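Ancestral D-type dye decolorizing peroxidase (Geotrichum candidum, PDB 7ANV) probably uses its haem to oxidise dyes and related substrates with hydrogen peroxide, as other dye-decolorizing peroxidases do. Local coordinates at residues A[480-483]-A[484-488]; A[31-34]-A[35-39]; A[187-190]-A[191-194]; A[374-377]-A[378-382]; A[403-406]-A[407-411]. All coordinates share one frame; numbering follows the deposited sequence.

Along the chain the order is contact 2, 3, 4, 5 and then 1. Contact 2 lies on helix 31-41 and contact 1 on helix 479-486, the last helix of the chain. Their centres are about 10 Å apart and they touch, so the C-terminus is held against the N-terminal half of the fold. Contacts 3 and 4, centres about 15 Å apart, also touch: H194 packs against P374 and E375, bringing together the loops after strands 174-183 and 366-372, which belong to separate antiparallel sheets. Contact 5, on helix 405-413, lies about 27 Å from contact 3 between centres, yet both reach the same haem. Contacts 1 and 4 are farthest apart, about 47 Å between centres.

Contact 1. Residues A[480-483]-A[484-488]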
# COMPACT_ATOMS: atom_id res chain seq x y z
N SER A 480 0.40 -12.74 -21.65
CA SER A 480 0.36 -14.07 -22.31
C SER A 480 -0.57 -15.00 -21.52
O SER A 480 -1.30 -15.79 -22.15
CB SER A 480 1.74 -14.62 -22.50
OG SER A 480 2.30 -14.90 -21.29
N ALA A 481 -0.62 -14.89 -20.20
CA ALA A 481 -1.55 -15.72 -19.38
C ALA A 481 -3.01 -15.34 -19.69
O ALA A 481 -3.86 -16.25 -19.87
CB ALA A 481 -1.26 -15.62 -17.92
N LEU A 482 -3.30 -14.03 -19.74
CA LEU A 482 -4.64 -13.53 -20.10
C LEU A 482 -5.04 -14.11 -21.46
O LEU A 482 -6.17 -14.62 -21.57
CB LEU A 482 -4.64 -12.00 -20.12
CG LEU A 482 -4.53 -11.33 -18.76
CD1 LEU A 482 -4.53 -9.82 -18.94
CD2 LEU A 482 -5.65 -11.75 -17.80
N LYS A 483 -4.14 -14.13 -22.45
CA LYS A 483 -4.44 -14.58 -23.83
C LYS A 483 -4.60 -16.10 -23.88
O LYS A 483 -5.55 -16.57 -24.56
CB LYS A 483 -3.30 -14.20 -24.78
CG LYS A 483 -3.28 -12.74 -25.19
CD LYS A 483 -2.06 -12.35 -26.00
CE LYS A 483 -2.14 -10.93 -26.51
NZ LYS A 483 -0.98 -10.59 -27.36
N ASP A 484 -3.68 -16.84 -23.27
CA ASP A 484 -3.49 -18.29 -23.53
C ASP A 484 -4.20 -19.10 -22.47
O ASP A 484 -4.56 -20.22 -22.77
CB ASP A 484 -2.01 -18.64 -23.69
CG ASP A 484 -1.37 -17.85 -24.83
OD1 ASP A 484 -2.11 -17.45 -25.75
OD2 ASP A 484 -0.15 -17.59 -24.76
N THR A 485 -4.51 -18.55 -21.29
CA THR A 485 -5.17 -19.35 -20.23
C THR A 485 -6.54 -18.78 -19.84
O THR A 485 -7.48 -19.59 -19.65
CB THR A 485 -4.26 -19.44 -19.00
OG1 THR A 485 -3.08 -20.15 -19.44
CG2 THR A 485 -4.96 -20.11 -17.85
N PHE A 486 -6.66 -17.47 -19.60
CA PHE A 486 -7.89 -16.88 -19.04
C PHE A 486 -8.94 -16.70 -20.15
O PHE A 486 -10.11 -17.04 -19.90
CB PHE A 486 -7.60 -15.57 -18.32
CG PHE A 486 -6.91 -15.75 -17.01
CD1 PHE A 486 -5.59 -16.17 -16.95
CD2 PHE A 486 -7.58 -15.49 -15.82
CE1 PHE A 486 -4.95 -16.35 -15.73
CE2 PHE A 486 -6.94 -15.68 -14.61
CZ PHE A 486 -5.64 -16.12 -14.56
N ALA A 487 -8.54 -16.17 -21.30
CA ALA A 487 -9.42 -15.85 -22.43
C ALA A 487 -9.75 -17.12 -23.20
O ALA A 487 -9.02 -18.11 -23.10
CB ALA A 487 -8.77 -14.82 -23.33
N ALA A 488 -10.85 -17.09 -23.93
CA ALA A 488 -11.36 -18.18 -24.79
C ALA A 488 -11.69 -17.62 -26.17
O ALA A 488 -11.88 -16.39 -26.34
CB ALA A 488 -12.60 -18.78 -24.15
OXT ALA A 488 -11.76 -18.39 -27.14
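The carbonyl oxygen of A481 takes two backbone N-H groups, from T485 N at 2.8 Å and from F486 N at 3.1 Å. This bifurcated bond marks a pi-type widening in the last turn of helix 479-486, the last helix of the chain. The change of spacing is plain along the backbone. D484 N still bonds to S480 O four residues back, at 2.8 Å, whereas A487 N reaches five back to L482 O, also at 2.8 Å. A487 is then the first residue to leave helical geometry.

The F486 ring stands beside the widened turn. Its CG lies beside the backbone N (chi1 -73°), which brings the ring edge, in plane, to the same A481 oxygen; CD1 is 3.4 Å from A481 O. On the apolar side, L482 CD2 comes to 4.3 Å from F486 CG. Outside the helix end, F486 meets F84 and L38, and L482 rests on I82 and F84. R35 of helix 31-41 supplies donors to the carbonyl oxygens of T485 and F486 at the widened end. The A487 methyl points back toward the preceding turn, with A487 CB 3.1 Å from L482 O.

Contact 2. Residues A[31-34]-A[35-39]; sequences AAAF and RKHLK
Residues 31-39 follow a regular alpha-helical path, with backbone N-H groups of R35, K36, H37 and L38 each bonded to the carbonyl four residues earlier. The bond from L38 N to F34 O is 2.8 Å, and the one from H37 N to A33 O is 2.9 Å and nearly straight, at 169°. K36 N to A32 O is longer, at 3.3 Å.

The H37 ring lies with one face over A33 O, which sits 3.2 Å above the ring plane and offset toward its rim. CG of H37 is beside its own backbone N (chi1 -68°), and this folds the imidazole back along the helix. Its CE1 then comes to 4.2 Å from A33 CB. ND1 is hydrogen-bonded to S173 OG, which fixes the turn of the ring.

On the buried side, F34 and L38 meet one helical turn apart. The two side chains cross obliquely, and F34 CE2 is 4.2 Å from L38 CD2. Both have CG opposite the backbone N, with chi1 177° for F34. The F34 ring also meets F165 and L92.

The aliphatic part of R35 lies alongside the A31 carbonyl, with R35 CG 3.3 Å from A31 O. The R35 guanidinium group leads on to F486 in the C-terminal helix, and K36 forms a salt bridge with the C-terminal carboxylate of A488. The arrangement is that of an amphipathic surface helix, here following strand 20-28 in the DyP alpha+beta barrel domain.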
# COMPACT_ATOMS: atom_id res chain seq x y z
N ALA A 31 -19.29 -17.70 -16.94
CA ALA A 31 -17.86 -18.05 -17.15
C ALA A 31 -17.51 -18.14 -18.64
O ALA A 31 -16.51 -17.54 -19.03
CB ALA A 31 -17.52 -19.35 -16.47
N ALA A 32 -18.30 -18.86 -19.45
CA ALA A 32 -18.02 -19.04 -20.89
C ALA A 32 -18.04 -17.68 -21.58
O ALA A 32 -17.08 -17.35 -22.32
CB ALA A 32 -18.98 -20.00 -21.50
N ALA A 33 -19.04 -16.85 -21.28
CA ALA A 33 -19.14 -15.53 -21.93
C ALA A 33 -18.00 -14.66 -21.46
O ALA A 33 -17.42 -13.93 -22.27
CB ALA A 33 -20.48 -14.90 -21.65
N PHE A 34 -17.67 -14.73 -20.17
CA PHE A 34 -16.58 -13.90 -19.58
C PHE A 34 -15.25 -14.18 -20.31
O PHE A 34 -14.51 -13.25 -20.65
CB PHE A 34 -16.43 -14.14 -18.09
CG PHE A 34 -15.27 -13.36 -17.52
CD1 PHE A 34 -15.43 -12.03 -17.15
CD2 PHE A 34 -14.01 -13.92 -17.41
CE1 PHE A 34 -14.36 -11.29 -16.65
CE2 PHE A 34 -12.93 -13.17 -16.97
CZ PHE A 34 -13.11 -11.86 -16.54
N ARG A 35 -14.97 -15.44 -20.59
CA ARG A 35 -13.69 -15.81 -21.23
C ARG A 35 -13.68 -15.26 -22.66
O ARG A 35 -12.60 -14.84 -23.10
CB ARG A 35 -13.43 -17.32 -21.11
CG ARG A 35 -13.30 -17.82 -19.69
CD ARG A 35 -12.92 -19.30 -19.62
NE ARG A 35 -11.54 -19.49 -20.06
CZ ARG A 35 -11.06 -20.57 -20.70
NH1 ARG A 35 -11.83 -21.62 -20.99
NH2 ARG A 35 -9.78 -20.60 -21.06
N LYS A 36 -14.81 -15.21 -23.35
CA LYS A 36 -14.89 -14.64 -24.73
C LYS A 36 -14.71 -13.14 -24.65
O LYS A 36 -13.92 -12.60 -25.46
CB LYS A 36 -16.26 -14.91 -25.37
CG LYS A 36 -16.49 -16.37 -25.72
CD LYS A 36 -15.40 -16.91 -26.63
CE LYS A 36 -15.80 -18.18 -27.33
NZ LYS A 36 -14.62 -19.03 -27.61
N HIS A 37 -15.42 -12.49 -23.72
CA HIS A 37 -15.35 -11.03 -23.50
C HIS A 37 -13.92 -10.59 -23.18
O HIS A 37 -13.47 -9.56 -23.71
CB HIS A 37 -16.31 -10.61 -22.38
CG HIS A 37 -17.74 -10.78 -22.77
ND1 HIS A 37 -18.77 -10.71 -21.84
CD2 HIS A 37 -18.31 -10.99 -23.98
CE1 HIS A 37 -19.91 -10.87 -22.49
NE2 HIS A 37 -19.67 -11.04 -23.79
N LEU A 38 -13.23 -11.37 -22.36
CA LEU A 38 -11.85 -11.04 -21.92
C LEU A 38 -10.92 -10.92 -23.12
O LEU A 38 -10.02 -10.07 -23.09
CB LEU A 38 -11.37 -12.11 -20.95
CG LEU A 38 -10.03 -11.81 -20.29
CD1 LEU A 38 -10.10 -10.56 -19.43
CD2 LEU A 38 -9.57 -12.99 -19.47
N LYS A 39 -11.17 -11.65 -24.21
CA LYS A 39 -10.35 -11.55 -25.44
C LYS A 39 -10.37 -10.11 -25.97
O LYS A 39 -9.34 -9.62 -26.47
CB LYS A 39 -10.84 -12.55 -26.48
CG LYS A 39 -9.81 -12.87 -27.55
CD LYS A 39 -10.19 -13.93 -28.57
CE LYS A 39 -8.93 -14.48 -29.23
NZ LYS A 39 -9.21 -15.32 -30.43

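Contact 3. Residues A[187-190]-A[191-194]. With HEM (protoporphyrin IX containing Fe), chain B; SO4 (sulfate ion), chain J.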
# COMPACT_ATOMS: atom_id res chain seq x y z
N GLY A 187 -3.93 20.62 -5.25
CA GLY A 187 -2.95 21.71 -5.09
C GLY A 187 -1.64 21.21 -4.50
O GLY A 187 -1.14 20.17 -4.96
N ASP A 188 -1.12 21.91 -3.50
CA ASP A 188 0.18 21.59 -2.86
C ASP A 188 0.10 20.27 -2.08
O ASP A 188 1.17 19.89 -1.57
CB ASP A 188 0.63 22.72 -1.95
CG ASP A 188 1.02 23.93 -2.77
OD1 ASP A 188 1.29 23.73 -3.98
OD2 ASP A 188 1.03 25.06 -2.22
N GLU A 189 -1.07 19.64 -1.93
CA GLU A 189 -1.20 18.30 -1.26
C GLU A 189 -1.24 17.17 -2.28
O GLU A 189 -1.40 16.02 -1.89
CB GLU A 189 -2.39 18.27 -0.30
CG GLU A 189 -2.23 19.21 0.90
CD GLU A 189 -1.21 18.74 1.93
OE1 GLU A 189 -1.10 17.52 2.19
OE2 GLU A 189 -0.47 19.61 2.47
N LYS A 190 -1.00 17.47 -3.56
CA LYS A 190 -0.91 16.42 -4.61
C LYS A 190 0.22 15.46 -4.23
O LYS A 190 1.33 15.90 -3.93
CB LYS A 190 -0.70 17.06 -5.99
CG LYS A 190 -0.23 16.07 -7.04
CD LYS A 190 -0.49 16.49 -8.49
CE LYS A 190 -0.18 15.36 -9.44
NZ LYS A 190 -1.08 15.37 -10.62
N GLY A 191 -0.06 14.16 -4.23
CA GLY A 191 0.90 13.12 -3.85
C GLY A 191 1.03 12.94 -2.34
O GLY A 191 1.76 12.07 -1.93
N HIS A 192 0.29 13.69 -1.54
CA HIS A 192 0.20 13.47 -0.07
C HIS A 192 -1.05 12.65 0.26
O HIS A 192 -2.08 12.81 -0.47
CB HIS A 192 0.15 14.81 0.68
CG HIS A 192 1.35 15.67 0.52
ND1 HIS A 192 2.03 16.23 1.60
CD2 HIS A 192 1.97 16.14 -0.60
CE1 HIS A 192 3.04 16.97 1.15
NE2 HIS A 192 3.04 16.93 -0.19
N GLU A 193 -0.96 11.86 1.32
CA GLU A 193 -2.11 11.07 1.80
C GLU A 193 -2.91 12.03 2.69
O GLU A 193 -2.44 13.16 2.93
CB GLU A 193 -1.63 9.74 2.35
CG GLU A 193 -0.65 9.78 3.50
CD GLU A 193 -1.18 10.49 4.72
OE1 GLU A 193 -0.49 11.41 5.18
OE2 GLU A 193 -2.31 10.12 5.18
N HIS A 194 -4.07 11.60 3.16
CA HIS A 194 -5.03 12.51 3.84
C HIS A 194 -4.49 13.05 5.17
O HIS A 194 -4.96 14.15 5.55
CB HIS A 194 -6.38 11.81 4.03
CG HIS A 194 -7.25 12.05 2.84
ND1 HIS A 194 -7.74 13.30 2.54
CD2 HIS A 194 -7.69 11.22 1.87
CE1 HIS A 194 -8.49 13.20 1.45
NE2 HIS A 194 -8.45 11.95 1.02
CHA HEM B . 5.52 4.42 3.44
CHB HEM B . 1.39 6.46 4.96
CHC HEM B . -0.70 2.02 5.11
CHD HEM B . 3.57 0.03 3.97
C1A HEM B . 4.56 5.34 3.83
C2A HEM B . 4.77 6.74 3.88
C3A HEM B . 3.62 7.32 4.32
C4A HEM B . 2.68 6.27 4.52
CMA HEM B . 3.35 8.81 4.52
CAA HEM B . 6.07 7.48 3.58
CBA HEM B . 6.37 7.68 2.10
CGA HEM B . 7.43 6.76 1.56
O1A HEM B . 8.45 6.40 2.18
O2A HEM B . 7.29 6.38 0.45
C1B HEM B . 0.47 5.41 5.13
C2B HEM B . -0.90 5.60 5.50
C3B HEM B . -1.50 4.38 5.53
C4B HEM B . -0.45 3.40 5.15
CMB HEM B . -1.56 6.92 5.82
CAB HEM B . -2.91 4.00 5.80
CBB HEM B . -3.98 4.83 5.68
C1C HEM B . 0.30 1.07 4.83
C2C HEM B . 0.15 -0.32 4.88
C3C HEM B . 1.38 -0.87 4.59
C4C HEM B . 2.28 0.21 4.35
CMC HEM B . -1.15 -1.06 5.20
CAC HEM B . 1.82 -2.27 4.51
CBC HEM B . 1.20 -3.25 5.15
C1D HEM B . 4.42 1.11 3.68
C2D HEM B . 5.78 0.86 3.18
C3D HEM B . 6.32 2.09 3.05
C4D HEM B . 5.28 3.06 3.47
CMD HEM B . 6.49 -0.45 2.85
CAD HEM B . 7.71 2.41 2.56
CBD HEM B . 8.78 2.30 3.67
CGD HEM B . 10.16 2.49 3.12
O1D HEM B . 10.91 3.28 3.76
O2D HEM B . 10.57 1.86 2.11
NA HEM B . 3.26 5.06 4.22
NB HEM B . 0.67 4.10 4.91
NC HEM B . 1.61 1.39 4.56
ND HEM B . 4.16 2.42 3.88
FE HEM B . 2.50 3.25 4.43
S SO4 J . -5.03 20.87 -8.48
O1 SO4 J . -4.55 22.22 -8.30
O2 SO4 J . -4.15 19.95 -7.80
O3 SO4 J . -6.35 20.76 -7.93
O4 SO4 J . -5.05 20.55 -9.88
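The side chains of E189 and H192 cross at about a right angle, yet no hydrogen bond joins their polar ends. The carboxylate and ring planes are 62° apart. E189 OE1 is 3.3 Å from H192 CB and 3.4 Å from H192 ND1, but the angle at ND1 is poor. These two atoms have other partners: E189 OE1 forms a salt bridge with R185, and H192 ND1 is hydrogen-bonded to G196 O.

The backbone beneath makes a type II beta turn from E189 to H192. H192 N bonds to E189 O at 2.9 Å, with the donor well above the carbonyl plane. G191 takes the third position of the turn with a positive phi of 80°, which glycine adopts readily. K190 O lies at the edge of the H192 ring, near its plane, with H192 CD2 at 3.4 Å. The E189 side chain bends at its second torsion (chi2 -73°), and this swings the carboxylate toward H192.

Two residues near the ends meet bound groups. G187 N donates to O2 of a sulfate at 2.6 Å; the ion probably comes from the crystallisation liquor. E193 belongs to the haem pocket, and its OE2 is 3.3 Å from the haem methyl CMB. F195 N and Q256 NE2 both bond to that oxygen, while F197 N bonds to OE1. R185 NH1 serves both E189 OE1 and E193 O, so it ties the surface turn to the backbone of a haem-pocket residue, and its positive charge would be expected to favour a charged E189 carboxylate.

Contact 4. Residues A[374-377]-A[378-382]. With SO4 (sulfate ion), chain G.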
# COMPACT_ATOMS: atom_id res chain seq x y z
N PRO A 374 -13.40 13.22 0.06
CA PRO A 374 -13.26 14.66 -0.00
C PRO A 374 -12.22 15.14 1.02
O PRO A 374 -11.88 14.40 1.97
CB PRO A 374 -14.66 15.15 0.37
CG PRO A 374 -15.15 14.09 1.33
CD PRO A 374 -14.63 12.80 0.73
N GLU A 375 -11.75 16.35 0.79
CA GLU A 375 -10.94 17.12 1.76
C GLU A 375 -11.75 17.36 3.03
O GLU A 375 -12.98 17.34 2.97
CB GLU A 375 -10.46 18.43 1.18
CG GLU A 375 -9.51 18.25 0.02
CD GLU A 375 -8.22 17.60 0.47
OE1 GLU A 375 -7.46 18.29 1.19
OE2 GLU A 375 -8.03 16.40 0.18
N VAL A 376 -11.03 17.54 4.14
CA VAL A 376 -11.64 17.77 5.49
C VAL A 376 -12.39 19.10 5.38
O VAL A 376 -11.83 20.05 4.83
CB VAL A 376 -10.55 17.78 6.58
CG1 VAL A 376 -11.11 18.22 7.92
CG2 VAL A 376 -9.87 16.43 6.71
N THR A 377 -13.64 19.15 5.82
CA THR A 377 -14.48 20.36 5.72
C THR A 377 -14.16 21.28 6.90
O THR A 377 -13.56 20.84 7.89
CB THR A 377 -15.95 19.99 5.72
OG1 THR A 377 -16.20 19.55 7.06
CG2 THR A 377 -16.31 18.94 4.69
N PRO A 378 -14.47 22.60 6.80
CA PRO A 378 -14.34 23.48 7.96
C PRO A 378 -15.00 22.88 9.22
O PRO A 378 -14.38 22.93 10.28
CB PRO A 378 -14.98 24.78 7.47
CG PRO A 378 -14.73 24.77 5.98
CD PRO A 378 -14.86 23.31 5.58
N GLU A 379 -16.21 22.32 9.10
CA GLU A 379 -16.91 21.79 10.30
C GLU A 379 -16.11 20.65 10.93
O GLU A 379 -16.00 20.62 12.17
CB GLU A 379 -18.33 21.30 10.05
CG GLU A 379 -19.02 20.85 11.34
CD GLU A 379 -19.13 21.84 12.51
OE1 GLU A 379 -19.02 23.09 12.29
OE2 GLU A 379 -19.35 21.37 13.66
N GLU A 380 -15.62 19.71 10.11
CA GLU A 380 -14.81 18.58 10.62
C GLU A 380 -13.58 19.15 11.32
O GLU A 380 -13.22 18.65 12.42
CB GLU A 380 -14.38 17.66 9.48
CG GLU A 380 -15.49 16.76 8.98
CD GLU A 380 -15.09 15.91 7.78
OE1 GLU A 380 -14.71 16.49 6.72
OE2 GLU A 380 -15.17 14.69 7.91
N LYS A 381 -12.92 20.11 10.67
CA LYS A 381 -11.64 20.67 11.17
C LYS A 381 -11.91 21.32 12.53
O LYS A 381 -11.18 21.03 13.49
CB LYS A 381 -11.08 21.67 10.16
CG LYS A 381 -9.76 22.30 10.56
CD LYS A 381 -9.28 23.37 9.61
CE LYS A 381 -7.97 23.94 10.12
NZ LYS A 381 -7.54 25.15 9.38
N GLU A 382 -12.91 22.19 12.60
CA GLU A 382 -13.13 23.06 13.79
C GLU A 382 -13.72 22.22 14.92
O GLU A 382 -13.33 22.48 16.08
CB GLU A 382 -14.00 24.26 13.43
CG GLU A 382 -13.38 25.17 12.37
CD GLU A 382 -12.03 25.80 12.71
OE1 GLU A 382 -11.62 25.76 13.88
OE2 GLU A 382 -11.39 26.36 11.79
S SO4 G . -19.89 19.13 6.91
O1 SO4 G . -18.66 18.47 7.32
O2 SO4 G . -19.57 20.37 6.25
O3 SO4 G . -20.62 18.28 5.99
O4 SO4 G . -20.69 19.38 8.09
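The carboxylate of E380 meets the backbone of T377 through one oxygen. T377 N donates to E380 OE1 at 3.0 Å, on the lone pair of OE1 that is directed away from OE2. The bond is nearly straight, at 168°. The same OE1 forms a salt bridge with R390, while OE2 accepts from the backbone N-H groups of K387 and H388. The flat group is therefore gripped at both oxygens, and its rotation is fixed.

The return bond runs from E380 N to T377 OG1, 3.1 Å long and equally straight. Together the two bonds make a capping box at the start of helix 378-383, with T377 as N-cap and P378 as the first helical residue. The T377 hydroxyl sits between its own backbone N and carbonyl carbon (chi1 70°), which turns it toward the first turn of the helix. It donates a hydrogen bond to a sulfate, T377 OG1 to O1 at 2.7 Å. H388 NE2 bonds to the same ion, which probably comes from the crystallisation liquor. The positive end of the helix dipole would also be expected to favour an anion here.

The regular helix pattern begins with K381 N to T377 O, at 2.9 Å. On another side of the turn V376 packs obliquely against E380, with V376 CG1 3.7 Å from E380 CB. V376 also rests on V258 of helix 258-267, and E380 touches P259.

Contact 5. Residues A[403-406]-A[407-411]. With HEM (protoporphyrin IX containing Fe), chain B.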
# COMPACT_ATOMS: atom_id res chain seq x y z
N ASN A 403 5.08 -13.17 2.54
CA ASN A 403 6.41 -12.57 2.76
C ASN A 403 6.34 -11.05 2.78
O ASN A 403 7.22 -10.43 3.40
CB ASN A 403 7.40 -12.98 1.67
CG ASN A 403 7.87 -14.41 1.80
OD1 ASN A 403 7.63 -15.04 2.82
ND2 ASN A 403 8.52 -14.93 0.77
N GLY A 404 5.37 -10.47 2.06
CA GLY A 404 5.19 -9.03 1.88
C GLY A 404 4.14 -8.45 2.79
O GLY A 404 4.39 -8.37 4.02
N PHE A 405 3.01 -8.04 2.22
CA PHE A 405 1.92 -7.37 2.96
C PHE A 405 1.69 -8.05 4.33
O PHE A 405 1.64 -7.36 5.35
CB PHE A 405 0.62 -7.37 2.17
CG PHE A 405 -0.54 -6.91 3.01
CD1 PHE A 405 -0.68 -5.59 3.36
CD2 PHE A 405 -1.46 -7.81 3.48
CE1 PHE A 405 -1.74 -5.17 4.14
CE2 PHE A 405 -2.54 -7.39 4.23
CZ PHE A 405 -2.66 -6.07 4.60
N GLN A 406 1.46 -9.36 4.36
CA GLN A 406 1.06 -10.03 5.63
C GLN A 406 2.17 -9.93 6.68
O GLN A 406 1.88 -9.76 7.87
CB GLN A 406 0.74 -11.50 5.42
CG GLN A 406 -0.63 -11.76 4.82
CD GLN A 406 -0.86 -13.24 4.70
OE1 GLN A 406 -0.00 -13.99 4.25
NE2 GLN A 406 -2.01 -13.72 5.16
N PHE A 407 3.42 -10.11 6.26
CA PHE A 407 4.57 -10.10 7.18
C PHE A 407 4.72 -8.69 7.76
O PHE A 407 4.89 -8.51 8.97
CB PHE A 407 5.81 -10.58 6.45
CG PHE A 407 6.82 -11.16 7.40
CD1 PHE A 407 6.72 -12.46 7.85
CD2 PHE A 407 7.84 -10.37 7.89
CE1 PHE A 407 7.65 -13.00 8.72
CE2 PHE A 407 8.77 -10.90 8.78
CZ PHE A 407 8.66 -12.20 9.22
N ILE A 408 4.70 -7.68 6.88
CA ILE A 408 4.81 -6.26 7.27
C ILE A 408 3.73 -5.92 8.26
O ILE A 408 4.06 -5.36 9.35
CB ILE A 408 4.79 -5.35 6.04
CG1 ILE A 408 5.99 -5.64 5.14
CG2 ILE A 408 4.76 -3.90 6.51
CD1 ILE A 408 5.84 -5.04 3.76
N GLN A 409 2.47 -6.24 7.95
CA GLN A 409 1.37 -5.90 8.87
C GLN A 409 1.54 -6.66 10.19
O GLN A 409 1.46 -6.05 11.27
CB GLN A 409 0.02 -6.19 8.26
CG GLN A 409 -1.13 -5.82 9.16
CD GLN A 409 -1.35 -4.33 9.20
OE1 GLN A 409 -1.61 -3.67 8.17
NE2 GLN A 409 -1.24 -3.77 10.40
N LYS A 410 1.68 -7.97 10.13
CA LYS A 410 1.46 -8.83 11.31
C LYS A 410 2.74 -9.06 12.12
O LYS A 410 2.64 -9.08 13.36
CB LYS A 410 0.82 -10.14 10.86
CG LYS A 410 -0.56 -9.96 10.24
CD LYS A 410 -1.30 -11.24 10.01
CE LYS A 410 -0.91 -11.92 8.73
NZ LYS A 410 -1.67 -13.16 8.54
N SER A 411 3.89 -9.28 11.49
CA SER A 411 5.18 -9.52 12.19
C SER A 411 5.85 -8.22 12.64
O SER A 411 6.64 -8.29 13.57
CB SER A 411 6.11 -10.37 11.39
OG SER A 411 5.59 -11.67 11.28
CHA HEM B . 5.52 4.42 3.44
CHB HEM B . 1.39 6.46 4.96
CHC HEM B . -0.70 2.02 5.11
CHD HEM B . 3.57 0.03 3.97
C1A HEM B . 4.56 5.34 3.83
C2A HEM B . 4.77 6.74 3.88
C3A HEM B . 3.62 7.32 4.32
C4A HEM B . 2.68 6.27 4.52
CMA HEM B . 3.35 8.81 4.52
CAA HEM B . 6.07 7.48 3.58
CBA HEM B . 6.37 7.68 2.10
CGA HEM B . 7.43 6.76 1.56
O1A HEM B . 8.45 6.40 2.18
O2A HEM B . 7.29 6.38 0.45
C1B HEM B . 0.47 5.41 5.13
C2B HEM B . -0.90 5.60 5.50
C3B HEM B . -1.50 4.38 5.53
C4B HEM B . -0.45 3.40 5.15
CMB HEM B . -1.56 6.92 5.82
CAB HEM B . -2.91 4.00 5.80
CBB HEM B . -3.98 4.83 5.68
C1C HEM B . 0.30 1.07 4.83
C2C HEM B . 0.15 -0.32 4.88
C3C HEM B . 1.38 -0.87 4.59
C4C HEM B . 2.28 0.21 4.35
CMC HEM B . -1.15 -1.06 5.20
CAC HEM B . 1.82 -2.27 4.51
CBC HEM B . 1.20 -3.25 5.15
C1D HEM B . 4.42 1.11 3.68
C2D HEM B . 5.78 0.86 3.18
C3D HEM B . 6.32 2.09 3.05
C4D HEM B . 5.28 3.06 3.47
CMD HEM B . 6.49 -0.45 2.85
CAD HEM B . 7.71 2.41 2.56
CBD HEM B . 8.78 2.30 3.67
CGD HEM B . 10.16 2.49 3.12
O1D HEM B . 10.91 3.28 3.76
O2D HEM B . 10.57 1.86 2.11
NA HEM B . 3.26 5.06 4.22
NB HEM B . 0.67 4.10 4.91
NC HEM B . 1.61 1.39 4.56
ND HEM B . 4.16 2.42 3.88
FE HEM B . 2.50 3.25 4.43
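Helix 405-413 starts just after G404, its N-cap residue, and its first bonds span four residues. I408 N to G404 O is almost straight, 3.0 Å long at 179°. Q409 N to F405 O and K410 N to Q406 O follow, and a wider pi-type turn comes at 408-411.

Q406 and K410 lie side by side and point the same way. Q406 NE2 and K410 NZ are 3.4 Å apart, but both are donors. D111 brings them together: one carboxylate oxygen makes a salt bridge with K410, and the other accepts from Q406. The K410 chain bends at its third torsion (chi3 -83°), so that K410 CE comes back to 3.7 Å from Q406 CB.

F407 leaves on another side, where S411 OG sits over one face of its ring and R363 makes a cation-pi contact. F405, I408 and Q409 reach the haem. F405 CD1 is 3.5 Å from vinyl carbon CBC, and I408 CG2 is 3.9 Å from the same carbon. Q409 OE1 is 4.0 Å from the methyl CMC, while NE2 bonds to N414 and I434. One face of this helix forms part of the wall of the haem pocket of the dye-decolorizing peroxidase fold.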